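Local coordinates for putative phenazine biosynthesis PhzC/PhzF protein (Clostridium difficile, PDB 4DUN) that probably acts as an isomerase, as a member of the PhzF family, which is related to the diaminopimelate epimerases, at residues 103-108 and 112-117; 205-210 and 235-240; 20-25 and 76-81. All blocks are in the same frame, centred on the assembly; numbering follows the deposited sequence. Where two conformers were deposited one is given.

Contact 1: residues 103-108 and 112-117; sequences LEVTRN and YEMIFP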
ATOM      1  N   LEU A 103      13.665  10.998 -21.187  1.00 19.87           N
ATOM      2  CA  LEU A 103      12.420  10.355 -21.612  1.00 20.04           C
ATOM      3  C   LEU A 103      11.474  11.410 -22.146  1.00 23.27           C
ATOM      4  O   LEU A 103      11.280  12.464 -21.517  1.00 22.24           O
ATOM      5  CB  LEU A 103      11.737   9.562 -20.488  1.00 19.68           C
ATOM      6  CG  LEU A 103      12.544   8.485 -19.764  1.00 24.88           C
ATOM      7  CD1 LEU A 103      11.750   7.974 -18.580  1.00 25.62           C
ATOM      8  CD2 LEU A 103      12.913   7.329 -20.690  1.00 27.45           C
ATOM      9  N   GLU A 104      10.903  11.160 -23.318  0.50 19.02           N
ATOM     10  CA  GLU A 104       9.935  12.098 -23.881  0.50 17.80           C
ATOM     11  C   GLU A 104       8.545  11.486 -23.841  0.50 19.89           C
ATOM     12  O   GLU A 104       8.392  10.296 -24.101  0.50 18.64           O
ATOM     13  CB  GLU A 104      10.296  12.504 -25.318  0.50 20.00           C
ATOM     14  CG  GLU A 104       9.375  13.583 -25.866  0.50 26.59           C
ATOM     15  CD  GLU A 104       9.900  14.336 -27.066  0.50 41.65           C
ATOM     16  OE1 GLU A 104       9.424  14.055 -28.188  0.50 25.25           O
ATOM     17  OE2 GLU A 104      10.764  15.224 -26.889  0.50 39.66           O
ATOM     18  N   VAL A 105       7.536  12.302 -23.501  1.00 16.51           N
ATOM     19  CA  VAL A 105       6.124  11.888 -23.488  1.00 16.74           C
ATOM     20  C   VAL A 105       5.380  12.929 -24.344  1.00 22.37           C
ATOM     21  O   VAL A 105       5.619  14.128 -24.181  1.00 21.86           O
ATOM     22  CB  VAL A 105       5.497  11.711 -22.072  1.00 19.11           C
ATOM     23  CG1 VAL A 105       4.050  11.195 -22.165  1.00 19.49           C
ATOM     24  CG2 VAL A 105       6.343  10.773 -21.205  1.00 18.36           C
ATOM     25  N   THR A 106       4.526  12.472 -25.278  1.00 18.60           N
ATOM     26  CA  THR A 106       3.736  13.385 -26.106  1.00 18.60           C
ATOM     27  C   THR A 106       2.270  13.241 -25.754  1.00 22.36           C
ATOM     28  O   THR A 106       1.769  12.118 -25.695  1.00 22.50           O
ATOM     29  CB  THR A 106       3.974  13.146 -27.606  1.00 25.02           C
ATOM     30  OG1 THR A 106       5.367  13.284 -27.879  1.00 25.71           O
ATOM     31  CG2 THR A 106       3.193  14.132 -28.474  1.00 25.49           C
ATOM     32  N   ARG A 107       1.591  14.372 -25.495  1.00 19.82           N
ATOM     33  CA  ARG A 107       0.158  14.393 -25.222  1.00 19.53           C
ATOM     34  C   ARG A 107      -0.563  14.581 -26.539  1.00 23.85           C
ATOM     35  O   ARG A 107      -0.313  15.557 -27.253  1.00 23.90           O
ATOM     36  CB  ARG A 107      -0.235  15.508 -24.219  1.00 18.80           C
ATOM     37  CG  ARG A 107      -1.716  15.416 -23.826  1.00 21.24           C
ATOM     38  CD  ARG A 107      -2.113  16.492 -22.856  1.00 22.42           C
ATOM     39  NE  ARG A 107      -3.563  16.542 -22.652  1.00 21.98           N
ATOM     40  CZ  ARG A 107      -4.149  17.346 -21.777  1.00 28.77           C
ATOM     41  NH1 ARG A 107      -3.421  18.166 -21.033  1.00 21.95           N
ATOM     42  NH2 ARG A 107      -5.473  17.355 -21.654  1.00 26.49           N
ATOM     43  N   ASN A 108      -1.422  13.636 -26.887  1.00 20.49           N
ATOM     44  CA  ASN A 108      -2.199  13.686 -28.132  1.00 20.73           C
ATOM     45  C   ASN A 108      -3.658  13.601 -27.697  1.00 22.92           C
ATOM     46  O   ASN A 108      -4.145  12.516 -27.371  1.00 20.38           O
ATOM     47  CB  ASN A 108      -1.762  12.535 -29.061  1.00 22.00           C
ATOM     48  CG  ASN A 108      -2.549  12.421 -30.352  1.00 40.03           C
ATOM     49  OD1 ASN A 108      -3.557  13.110 -30.580  1.00 27.84           O
ATOM     50  ND2 ASN A 108      -2.086  11.550 -31.244  1.00 35.25           N
ATOM     51  N   TYR A 112      -1.462   9.780 -23.799  1.00 17.46           N
ATOM     52  CA  TYR A 112      -0.054  10.071 -23.561  1.00 17.17           C
ATOM     53  C   TYR A 112       0.774   9.033 -24.294  1.00 19.96           C
ATOM     54  O   TYR A 112       0.620   7.848 -24.074  1.00 18.88           O
ATOM     55  CB  TYR A 112       0.238  10.136 -22.063  1.00 17.45           C
ATOM     56  CG  TYR A 112      -0.438  11.338 -21.466  1.00 18.61           C
ATOM     57  CD1 TYR A 112       0.232  12.543 -21.347  1.00 19.96           C
ATOM     58  CD2 TYR A 112      -1.767  11.287 -21.087  1.00 19.10           C
ATOM     59  CE1 TYR A 112      -0.395  13.648 -20.839  1.00 20.96           C
ATOM     60  CE2 TYR A 112      -2.398  12.384 -20.578  1.00 20.90           C
ATOM     61  CZ  TYR A 112      -1.710  13.566 -20.456  1.00 23.56           C
ATOM     62  OH  TYR A 112      -2.335  14.671 -19.949  1.00 23.16           O
ATOM     63  N   GLU A 113       1.643   9.509 -25.177  1.00 17.71           N
ATOM     64  CA  GLU A 113       2.449   8.656 -26.039  1.00 17.56           C
ATOM     65  C   GLU A 113       3.913   8.496 -25.658  1.00 19.89           C
ATOM     66  O   GLU A 113       4.598   9.467 -25.362  1.00 17.74           O
ATOM     67  CB  GLU A 113       2.393   9.182 -27.479  1.00 19.52           C
ATOM     68  CG  GLU A 113       0.996   9.475 -27.993  1.00 25.45           C
ATOM     69  CD  GLU A 113       0.992  10.034 -29.404  1.00 31.80           C
ATOM     70  OE1 GLU A 113       1.974  10.696 -29.787  1.00 27.90           O
ATOM     71  OE2 GLU A 113       0.003   9.813 -30.121  1.00 25.47           O
ATOM     72  N   MET A 114       4.377   7.252 -25.682  1.00 16.57           N
ATOM     73  CA  MET A 114       5.781   6.957 -25.374  1.00 16.80           C
ATOM     74  C   MET A 114       6.343   6.050 -26.464  1.00 21.22           C
ATOM     75  O   MET A 114       5.717   5.053 -26.841  1.00 19.97           O
ATOM     76  CB  MET A 114       5.923   6.316 -23.978  1.00 18.87           C
ATOM     77  CG  MET A 114       5.272   7.141 -22.874  1.00 23.65           C
ATOM     78  SD  MET A 114       5.349   6.439 -21.192  1.00 27.81           S
ATOM     79  CE  MET A 114       4.344   4.994 -21.366  1.00 25.46           C
ATOM     80  N   ILE A 115       7.522   6.409 -26.980  1.00 17.44           N
ATOM     81  CA  ILE A 115       8.161   5.687 -28.073  1.00 17.76           C
ATOM     82  C   ILE A 115       9.272   4.836 -27.492  1.00 21.31           C
ATOM     83  O   ILE A 115      10.155   5.335 -26.793  1.00 19.31           O
ATOM     84  CB  ILE A 115       8.641   6.644 -29.200  1.00 21.64           C
ATOM     85  CG1 ILE A 115       7.426   7.331 -29.863  1.00 22.84           C
ATOM     86  CG2 ILE A 115       9.490   5.874 -30.250  1.00 21.37           C
ATOM     87  CD1 ILE A 115       7.752   8.471 -30.851  1.00 28.75           C
ATOM     88  N   PHE A 116       9.170   3.524 -27.728  0.50 18.91           N
ATOM     89  CA  PHE A 116      10.073   2.498 -27.196  0.50 20.00           C
ATOM     90  C   PHE A 116      10.752   1.707 -28.322  0.50 24.32           C
ATOM     91  O   PHE A 116      10.201   1.659 -29.416  0.50 22.88           O
ATOM     92  CB  PHE A 116       9.243   1.523 -26.316  0.50 21.52           C
ATOM     93  CG  PHE A 116       8.758   1.954 -24.940  0.50 22.01           C
ATOM     94  CD1 PHE A 116       9.071   3.210 -24.428  0.50 24.70           C
ATOM     95  CD2 PHE A 116       8.012   1.088 -24.146  0.50 23.05           C
ATOM     96  CE1 PHE A 116       8.632   3.597 -23.158  0.50 24.39           C
ATOM     97  CE2 PHE A 116       7.579   1.474 -22.870  0.50 25.46           C
ATOM     98  CZ  PHE A 116       7.898   2.724 -22.385  0.50 23.31           C
ATOM     99  N   PRO A 117      11.919   1.043 -28.096  1.00 24.20           N
ATOM    100  CA  PRO A 117      12.518   0.231 -29.170  1.00 24.88           C
ATOM    101  C   PRO A 117      11.659  -1.006 -29.453  1.00 28.29           C
ATOM    102  O   PRO A 117      11.044  -1.552 -28.535  1.00 27.50           O
ATOM    103  CB  PRO A 117      13.885  -0.150 -28.585  1.00 27.27           C
ATOM    104  CG  PRO A 117      13.650  -0.203 -27.118  1.00 31.84           C
ATOM    105  CD  PRO A 117      12.734   0.961 -26.855  1.00 26.72           C
TER
HETATM  106  O   HOH W   1       8.440   9.107 -26.650  1.00 23.62           O
HETATM  107  O   HOH W   2       6.354  10.685 -27.864  1.00 24.80           O
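Arg107 runs its extended chain alongside the ring of Tyr112, the two side chains pointing the same way. Its CG lies 3.7 Å from Tyr112 CE1, and CD approaches Tyr112 OH to 3.4 Å. That hydroxyl oxygen sits 3.3 Å above the guanidinium plane, toward its rim, with guanidinium and ring 32° apart. The guanidinium itself is tied down by Asn110 OD1, Gly109 O and Ser84 OG. Val105 CG1 meets the edge of the tyrosine ring, and its other methyl, CG2, packs 4.1 Å from Met114 CG. This is the closed end of a beta hairpin, strands 101-108 and 111-117, whose Arg107-Tyr112 face lies against helix 73-87. Thr106 and Glu113 form its antiparallel hydrogen-bonded pair: Thr106 N to Glu113 O is 3.0 Å, and Glu113 N to Thr106 O is 2.7 Å. Away from the turn the strands splay, and one water links Glu104 O to Ile115 N in place of a direct bond. On the other face, Asn108 ND2 bonds Glu113 OE2 at 2.9 Å, nearly straight (162°), from above the carboxylate plane; Lys246 adds a long, weak ion pair to the same oxygen.

Contact 2: residues 205-210 and 235-240; sequences SSHCNL and IQCEVL. With SO4 (sulfate ion), chain B.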
ATOM      1  N   SER A 205       6.498  -1.742 -21.095  1.00 18.46           N
ATOM      2  CA  SER A 205       7.710  -2.319 -21.722  1.00 17.97           C
ATOM      3  C   SER A 205       7.525  -3.734 -22.310  1.00 20.22           C
ATOM      4  O   SER A 205       8.230  -4.072 -23.262  1.00 19.21           O
ATOM      5  CB  SER A 205       8.894  -2.307 -20.762  1.00 20.61           C
ATOM      6  OG  SER A 205       8.627  -3.013 -19.564  1.00 24.26           O
ATOM      7  N   SER A 206       6.581  -4.541 -21.790  1.00 17.48           N
ATOM      8  CA  SER A 206       6.264  -5.848 -22.394  1.00 16.98           C
ATOM      9  C   SER A 206       5.768  -5.649 -23.849  1.00 19.89           C
ATOM     10  O   SER A 206       5.970  -6.517 -24.702  1.00 20.26           O
ATOM     11  CB  SER A 206       5.180  -6.542 -21.576  1.00 19.82           C
ATOM     12  OG  SER A 206       4.028  -5.711 -21.512  1.00 21.94           O
ATOM     13  N   HIS A 207       5.161  -4.474 -24.134  1.00 16.11           N
ATOM     14  CA  HIS A 207       4.632  -4.181 -25.464  1.00 16.54           C
ATOM     15  C   HIS A 207       5.769  -3.936 -26.482  1.00 19.95           C
ATOM     16  O   HIS A 207       5.517  -4.031 -27.683  1.00 20.03           O
ATOM     17  CB  HIS A 207       3.566  -3.068 -25.421  1.00 16.25           C
ATOM     18  CG  HIS A 207       2.328  -3.550 -24.717  1.00 19.28           C
ATOM     19  ND1 HIS A 207       2.260  -3.590 -23.340  1.00 20.55           N
ATOM     20  CD2 HIS A 207       1.219  -4.150 -25.222  1.00 20.57           C
ATOM     21  CE1 HIS A 207       1.097  -4.160 -23.049  1.00 20.31           C
ATOM     22  NE2 HIS A 207       0.423  -4.486 -24.150  1.00 20.39           N
ATOM     23  N   CYS A 208       7.040  -3.776 -26.020  1.00 18.31           N
ATOM     24  CA  CYS A 208       8.206  -3.758 -26.926  1.00 18.51           C
ATOM     25  C   CYS A 208       8.306  -5.078 -27.687  1.00 21.70           C
ATOM     26  O   CYS A 208       8.758  -5.088 -28.825  1.00 19.82           O
ATOM     27  CB  CYS A 208       9.488  -3.496 -26.148  1.00 19.86           C
ATOM     28  SG  CYS A 208       9.552  -1.847 -25.437  1.00 24.01           S
ATOM     29  N   ASN A 209       7.926  -6.190 -27.032  1.00 18.90           N
ATOM     30  CA  ASN A 209       7.910  -7.523 -27.629  1.00 19.13           C
ATOM     31  C   ASN A 209       6.556  -7.868 -28.208  1.00 21.30           C
ATOM     32  O   ASN A 209       6.492  -8.489 -29.262  1.00 21.17           O
ATOM     33  CB  ASN A 209       8.240  -8.608 -26.597  1.00 23.03           C
ATOM     34  CG  ASN A 209       9.477  -8.422 -25.757  1.00 32.86           C
ATOM     35  OD1 ASN A 209       9.444  -8.679 -24.558  1.00 26.07           O
ATOM     36  ND2 ASN A 209      10.613  -8.074 -26.364  1.00 25.10           N
ATOM     37  N   LEU A 210       5.471  -7.564 -27.470  1.00 18.42           N
ATOM     38  CA  LEU A 210       4.132  -7.991 -27.866  1.00 17.82           C
ATOM     39  C   LEU A 210       3.681  -7.335 -29.150  1.00 20.43           C
ATOM     40  O   LEU A 210       3.054  -8.008 -29.974  1.00 20.09           O
ATOM     41  CB  LEU A 210       3.099  -7.751 -26.739  1.00 18.20           C
ATOM     42  CG  LEU A 210       3.293  -8.595 -25.465  1.00 21.92           C
ATOM     43  CD1 LEU A 210       2.352  -8.115 -24.352  1.00 22.39           C
ATOM     44  CD2 LEU A 210       3.099 -10.128 -25.739  1.00 20.73           C
ATOM     45  N   ILE A 235      -4.009  -0.389 -23.789  1.00 18.57           N
ATOM     46  CA  ILE A 235      -2.793   0.148 -24.392  1.00 17.51           C
ATOM     47  C   ILE A 235      -2.983   0.302 -25.882  1.00 20.45           C
ATOM     48  O   ILE A 235      -3.271  -0.688 -26.571  1.00 20.32           O
ATOM     49  CB  ILE A 235      -1.549  -0.761 -24.110  1.00 19.84           C
ATOM     50  CG1 ILE A 235      -1.416  -1.167 -22.611  1.00 20.35           C
ATOM     51  CG2 ILE A 235      -0.265  -0.082 -24.633  1.00 18.20           C
ATOM     52  CD1 ILE A 235      -2.232  -2.469 -22.207  1.00 23.53           C
ATOM     53  N   GLN A 236      -2.804   1.527 -26.378  1.00 17.84           N
ATOM     54  CA  GLN A 236      -2.842   1.817 -27.817  1.00 19.12           C
ATOM     55  C   GLN A 236      -1.447   1.518 -28.331  1.00 22.58           C
ATOM     56  O   GLN A 236      -0.462   1.993 -27.738  1.00 21.39           O
ATOM     57  CB  GLN A 236      -3.266   3.274 -28.131  1.00 20.91           C
ATOM     58  CG  GLN A 236      -4.591   3.728 -27.513  1.00 27.40           C
ATOM     59  CD  GLN A 236      -5.770   2.856 -27.862  1.00 35.21           C
ATOM     60  OE1 GLN A 236      -5.922   2.370 -28.993  1.00 33.03           O
ATOM     61  NE2 GLN A 236      -6.628   2.628 -26.881  1.00 28.11           N
ATOM     62  N   CYS A 237      -1.364   0.704 -29.386  1.00 18.35           N
ATOM     63  CA  CYS A 237      -0.127   0.162 -29.947  1.00 18.03           C
ATOM     64  C   CYS A 237       0.035   0.531 -31.385  1.00 22.48           C
ATOM     65  O   CYS A 237      -0.916   0.397 -32.161  1.00 22.37           O
ATOM     66  CB  CYS A 237      -0.128  -1.357 -29.817  1.00 18.48           C
ATOM     67  SG  CYS A 237      -0.203  -1.957 -28.116  1.00 21.66           S
ATOM     68  N   GLU A 238       1.251   0.929 -31.779  0.50 18.21           N
ATOM     69  CA  GLU A 238       1.545   1.264 -33.171  0.50 18.02           C
ATOM     70  C   GLU A 238       2.992   0.949 -33.516  0.50 22.98           C
ATOM     71  O   GLU A 238       3.906   1.343 -32.785  0.50 21.42           O
ATOM     72  CB  GLU A 238       1.224   2.736 -33.476  0.50 19.26           C
ATOM     73  CG  GLU A 238       1.432   3.117 -34.934  0.50 21.40           C
ATOM     74  CD  GLU A 238       1.092   4.536 -35.345  0.50 35.98           C
ATOM     75  OE1 GLU A 238       0.527   5.287 -34.518  0.50 26.78           O
ATOM     76  OE2 GLU A 238       1.386   4.893 -36.509  0.50 27.93           O
ATOM     77  N   VAL A 239       3.188   0.276 -34.669  1.00 20.70           N
ATOM     78  CA  VAL A 239       4.502  -0.075 -35.217  1.00 21.62           C
ATOM     79  C   VAL A 239       4.941   1.175 -35.972  1.00 27.86           C
ATOM     80  O   VAL A 239       4.218   1.628 -36.879  1.00 27.25           O
ATOM     81  CB  VAL A 239       4.482  -1.332 -36.134  1.00 26.58           C
ATOM     82  CG1 VAL A 239       5.864  -1.610 -36.724  1.00 27.69           C
ATOM     83  CG2 VAL A 239       3.956  -2.554 -35.403  1.00 25.22           C
ATOM     84  N   LEU A 240       6.093   1.739 -35.601  1.00 25.11           N
ATOM     85  CA  LEU A 240       6.634   2.921 -36.275  1.00 26.38           C
ATOM     86  C   LEU A 240       7.765   2.495 -37.260  1.00 33.97           C
ATOM     87  O   LEU A 240       8.109   1.319 -37.319  1.00 33.31           O
ATOM     88  CB  LEU A 240       7.067   4.000 -35.264  1.00 25.54           C
ATOM     89  CG  LEU A 240       5.942   4.532 -34.328  1.00 29.60           C
ATOM     90  CD1 LEU A 240       6.455   5.622 -33.396  1.00 29.38           C
ATOM     91  CD2 LEU A 240       4.726   5.085 -35.125  1.00 31.66           C
TER
HETATM   92  S   SO4 B 301       6.895   0.086 -18.202  0.80 19.17           S
HETATM   93  O1  SO4 B 301       7.742   0.430 -17.071  0.80 22.25           O
HETATM   94  O2  SO4 B 301       7.362   0.733 -19.449  0.80 22.96           O
HETATM   95  O3  SO4 B 301       6.955  -1.335 -18.351  0.80 22.18           O
HETATM   96  O4  SO4 B 301       5.543   0.546 -17.935  0.80 22.40           O
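His207 of helix 207-218 and Cys237 of strand 233-239 mark the nearest backbone approach, 7.8 Å between their CA atoms, so the gap is bridged by side chains and not by backbone bonds. The imidazole of His207 is the central piece. Ile235 lies over one of its faces, with CG2 4.3 Å above the centre of the ring, while CD1 reaches 3.8 Å from His207 CE1; CG1 adds an off-centre CH-pi contact. On the opposite face, one turn further along the helix, Leu210 CD1 stands 4.1 Å above the ring plane toward its rim, so the imidazole is held between two aliphatic groups. Cys237 SG comes in obliquely, 3.9 Å from His207 CD2. The hydrogen bond of His207 ND1 to Thr203 O helps fix the rotation of the ring.

Just ahead of the helix, Ser205 grips a sulfate, probably from the crystallisation liquor. Its OG, set between the backbone N and the carbonyl carbon (chi1 58°), bonds sulfate O3 at 2.7 Å, and Ser205 N reaches the same oxygen at 2.8 Å. Gly204 N and Gly73 N also bind the sulfate, and Arg145 NH1 bonds Ser205 OG. An anion held near the starts of two helices is consistent with the substrate-carboxylate pocket of diaminopimelate epimerase relatives.

Around the pair, His207 also touches Ala225 and Gln227 of strand 222-227 and Ile247 of strand 244-259. Phe187 of strand 187-193 meets both Leu210 and Cys237, so the first turn of helix 207-218 packs against the neighbouring strands 187-193, 222-227, 233-239 and 244-259.

Contact 3: residues 20-25 and 76-81; sequences NPAGVC and TLAAAY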
ATOM      1  N   ASN A  20      -2.713   1.310 -13.731  1.00 15.88           N
ATOM      2  CA  ASN A  20      -1.586   1.166 -12.787  1.00 15.26           C
ATOM      3  C   ASN A  20      -1.460   2.453 -11.922  1.00 20.51           C
ATOM      4  O   ASN A  20      -1.130   3.515 -12.470  1.00 21.69           O
ATOM      5  CB  ASN A  20      -0.295   0.866 -13.572  1.00 18.95           C
ATOM      6  CG  ASN A  20       0.692   0.075 -12.778  1.00 25.75           C
ATOM      7  OD1 ASN A  20       0.724   0.176 -11.556  1.00 23.24           O
ATOM      8  ND2 ASN A  20       1.505  -0.751 -13.440  1.00 21.05           N
ATOM      9  N   PRO A  21      -1.785   2.403 -10.596  1.00 17.78           N
ATOM     10  CA  PRO A  21      -1.772   3.640  -9.791  1.00 17.63           C
ATOM     11  C   PRO A  21      -0.373   4.119  -9.378  1.00 21.14           C
ATOM     12  O   PRO A  21       0.503   3.321  -9.023  1.00 19.66           O
ATOM     13  CB  PRO A  21      -2.622   3.278  -8.565  1.00 19.81           C
ATOM     14  CG  PRO A  21      -2.389   1.804  -8.385  1.00 24.41           C
ATOM     15  CD  PRO A  21      -2.182   1.231  -9.786  1.00 19.38           C
ATOM     16  N   ALA A  22      -0.167   5.443  -9.426  1.00 18.35           N
ATOM     17  CA  ALA A  22       1.095   6.050  -8.986  1.00 16.90           C
ATOM     18  C   ALA A  22       0.832   7.309  -8.188  1.00 18.71           C
ATOM     19  O   ALA A  22      -0.136   8.025  -8.450  1.00 18.66           O
ATOM     20  CB  ALA A  22       1.978   6.387 -10.187  1.00 18.07           C
ATOM     21  N   GLY A  23       1.702   7.578  -7.224  1.00 14.94           N
ATOM     22  CA  GLY A  23       1.745   8.856  -6.530  1.00 14.34           C
ATOM     23  C   GLY A  23       2.650   9.743  -7.373  1.00 18.12           C
ATOM     24  O   GLY A  23       3.582   9.247  -8.015  1.00 18.45           O
ATOM     25  N   VAL A  24       2.363  11.045  -7.458  1.00 14.72           N
ATOM     26  CA  VAL A  24       3.185  11.996  -8.212  1.00 14.30           C
ATOM     27  C   VAL A  24       3.375  13.222  -7.327  1.00 19.21           C
ATOM     28  O   VAL A  24       2.403  13.929  -7.045  1.00 18.57           O
ATOM     29  CB  VAL A  24       2.608  12.409  -9.613  1.00 17.86           C
ATOM     30  CG1 VAL A  24       3.569  13.378 -10.327  1.00 17.37           C
ATOM     31  CG2 VAL A  24       2.318  11.195 -10.503  1.00 17.94           C
ATOM     32  N   CYS A  25       4.614  13.478  -6.906  0.50 15.06           N
ATOM     33  CA  CYS A  25       4.959  14.595  -6.029  0.50 15.49           C
ATOM     34  C   CYS A  25       5.746  15.642  -6.829  0.50 20.41           C
ATOM     35  O   CYS A  25       6.818  15.324  -7.358  0.50 19.85           O
ATOM     36  CB  CYS A  25       5.750  14.068  -4.837  0.50 15.39           C
ATOM     37  SG  CYS A  25       6.218  15.341  -3.653  0.50 19.60           S
ATOM     38  N   THR A  76       5.781   7.198 -15.362  1.00 16.01           N
ATOM     39  CA  THR A  76       6.211   8.323 -16.189  1.00 15.90           C
ATOM     40  C   THR A  76       4.979   8.918 -16.904  1.00 18.26           C
ATOM     41  O   THR A  76       4.866  10.143 -16.995  1.00 16.56           O
ATOM     42  CB  THR A  76       7.325   7.923 -17.157  1.00 17.86           C
ATOM     43  OG1 THR A  76       8.435   7.460 -16.373  1.00 16.61           O
ATOM     44  CG2 THR A  76       7.801   9.104 -18.036  1.00 16.98           C
ATOM     45  N   LEU A  77       4.064   8.055 -17.396  1.00 15.59           N
ATOM     46  CA  LEU A  77       2.815   8.506 -18.034  1.00 14.95           C
ATOM     47  C   LEU A  77       2.015   9.342 -17.005  1.00 18.56           C
ATOM     48  O   LEU A  77       1.562  10.449 -17.326  1.00 18.29           O
ATOM     49  CB  LEU A  77       2.010   7.286 -18.534  1.00 15.78           C
ATOM     50  CG  LEU A  77       0.795   7.574 -19.435  1.00 19.69           C
ATOM     51  CD1 LEU A  77       0.501   6.386 -20.345  1.00 20.24           C
ATOM     52  CD2 LEU A  77      -0.463   7.846 -18.598  1.00 21.01           C
ATOM     53  N   ALA A  78       1.881   8.830 -15.748  1.00 15.57           N
ATOM     54  CA  ALA A  78       1.180   9.563 -14.680  1.00 16.70           C
ATOM     55  C   ALA A  78       1.823  10.949 -14.440  1.00 19.69           C
ATOM     56  O   ALA A  78       1.098  11.936 -14.297  1.00 18.04           O
ATOM     57  CB  ALA A  78       1.175   8.756 -13.384  1.00 17.58           C
ATOM     58  N   ALA A  79       3.165  11.014 -14.372  1.00 17.83           N
ATOM     59  CA  ALA A  79       3.881  12.287 -14.170  1.00 17.28           C
ATOM     60  C   ALA A  79       3.593  13.275 -15.342  1.00 18.20           C
ATOM     61  O   ALA A  79       3.362  14.448 -15.090  1.00 17.05           O
ATOM     62  CB  ALA A  79       5.378  12.040 -14.043  1.00 17.53           C
ATOM     63  N   ALA A  80       3.587  12.789 -16.597  1.00 15.78           N
ATOM     64  CA  ALA A  80       3.304  13.627 -17.767  1.00 16.75           C
ATOM     65  C   ALA A  80       1.871  14.152 -17.688  1.00 19.07           C
ATOM     66  O   ALA A  80       1.638  15.320 -17.979  1.00 20.42           O
ATOM     67  CB  ALA A  80       3.515  12.842 -19.059  1.00 17.37           C
ATOM     68  N   TYR A  81       0.917  13.297 -17.258  1.00 16.20           N
ATOM     69  CA  TYR A  81      -0.485  13.695 -17.076  1.00 16.03           C
ATOM     70  C   TYR A  81      -0.557  14.863 -16.075  1.00 19.37           C
ATOM     71  O   TYR A  81      -1.193  15.886 -16.341  1.00 19.44           O
ATOM     72  CB  TYR A  81      -1.333  12.487 -16.602  1.00 17.93           C
ATOM     73  CG  TYR A  81      -2.707  12.884 -16.081  1.00 21.54           C
ATOM     74  CD1 TYR A  81      -3.807  12.934 -16.930  1.00 24.56           C
ATOM     75  CD2 TYR A  81      -2.894  13.252 -14.746  1.00 22.76           C
ATOM     76  CE1 TYR A  81      -5.068  13.307 -16.460  1.00 26.21           C
ATOM     77  CE2 TYR A  81      -4.139  13.671 -14.278  1.00 24.90           C
ATOM     78  CZ  TYR A  81      -5.226  13.681 -15.135  1.00 34.81           C
ATOM     79  OH  TYR A  81      -6.460  14.072 -14.668  1.00 38.35           O
TER
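Ala78 presents its methyl group to two residues of strand 20-27 at once: its CB is 4.1 Å from Ala22 CB and 3.9 Å from Val24 CG2. Val24 lays both methyls over the next residue of the helix: Val24 CG2 stands 4.0 Å from Ala79 N, while Val24 CG1, placed opposite the backbone N (chi1 -179°), reaches 4.3 Å from Ala79 CB. No hydrogen bond crosses the interface; it is apolar and buried, and the small alanines let the axes of the two segments come within 8.4 Å, at 50° to each other. Ala22 and Val24 share a face because strand residues alternate, whereas Pro21 turns away from the helix and packs on Glu42 of the second subunit.

Helix 73-87 runs through the inside of a curved wall of strands, the arrangement known from each lobe of the diaminopimelate epimerase fold, to whose clan this protein belongs. Strand 20-27 is one stave of that wall. Next to it, strand 4-11 brings Val9 and Ser11 onto Ala78; elsewhere round the helix, strand 244-259 supplies Ala251, which touches Leu77 and Tyr81. Along the helix, Ala75 meets Ala22 and Val82 meets Val24, extending the same seam in both directions.

Further out, the backbone of Gly23 hydrogen-bonds to Glu47 and Ala49 in the parallel strand 47-54. Glu47 is the predicted active-site residue, and its side chain lies about 5 Å from that of Ala22, which places this packing beside the predicted site. Near the start of the helix segment, Thr76 OG1 bonds back to Cys72 O. At the beginning of the strand, Asn20 ND2 is held by Val202 O and Asp200 OD1.

Contact 1 touches both of the others; contacts 2 and 3 do not touch each other. The centre of contact 1 is 12 Å from that of contact 2 and 14 Å from that of contact 3. Helix 73-87 joins contacts 1 and 3: Val105 CG1 packs 3.6 Å from Ala80 CB. Toward contact 2, Phe116 CB meets Cys208 SG at 3.5 Å. The predicted active-site residue Glu47 is nearest contact 3, about 5 Å from the Ala22 side chain, while contacts 1 and 2 lie away from it. The sulfate held by Ser205 lies about 6 Å from the Met114 side chain, and the nickel ion about 9 Å from that of Ala22, 10 Å from Met114 and 11 Å from His207.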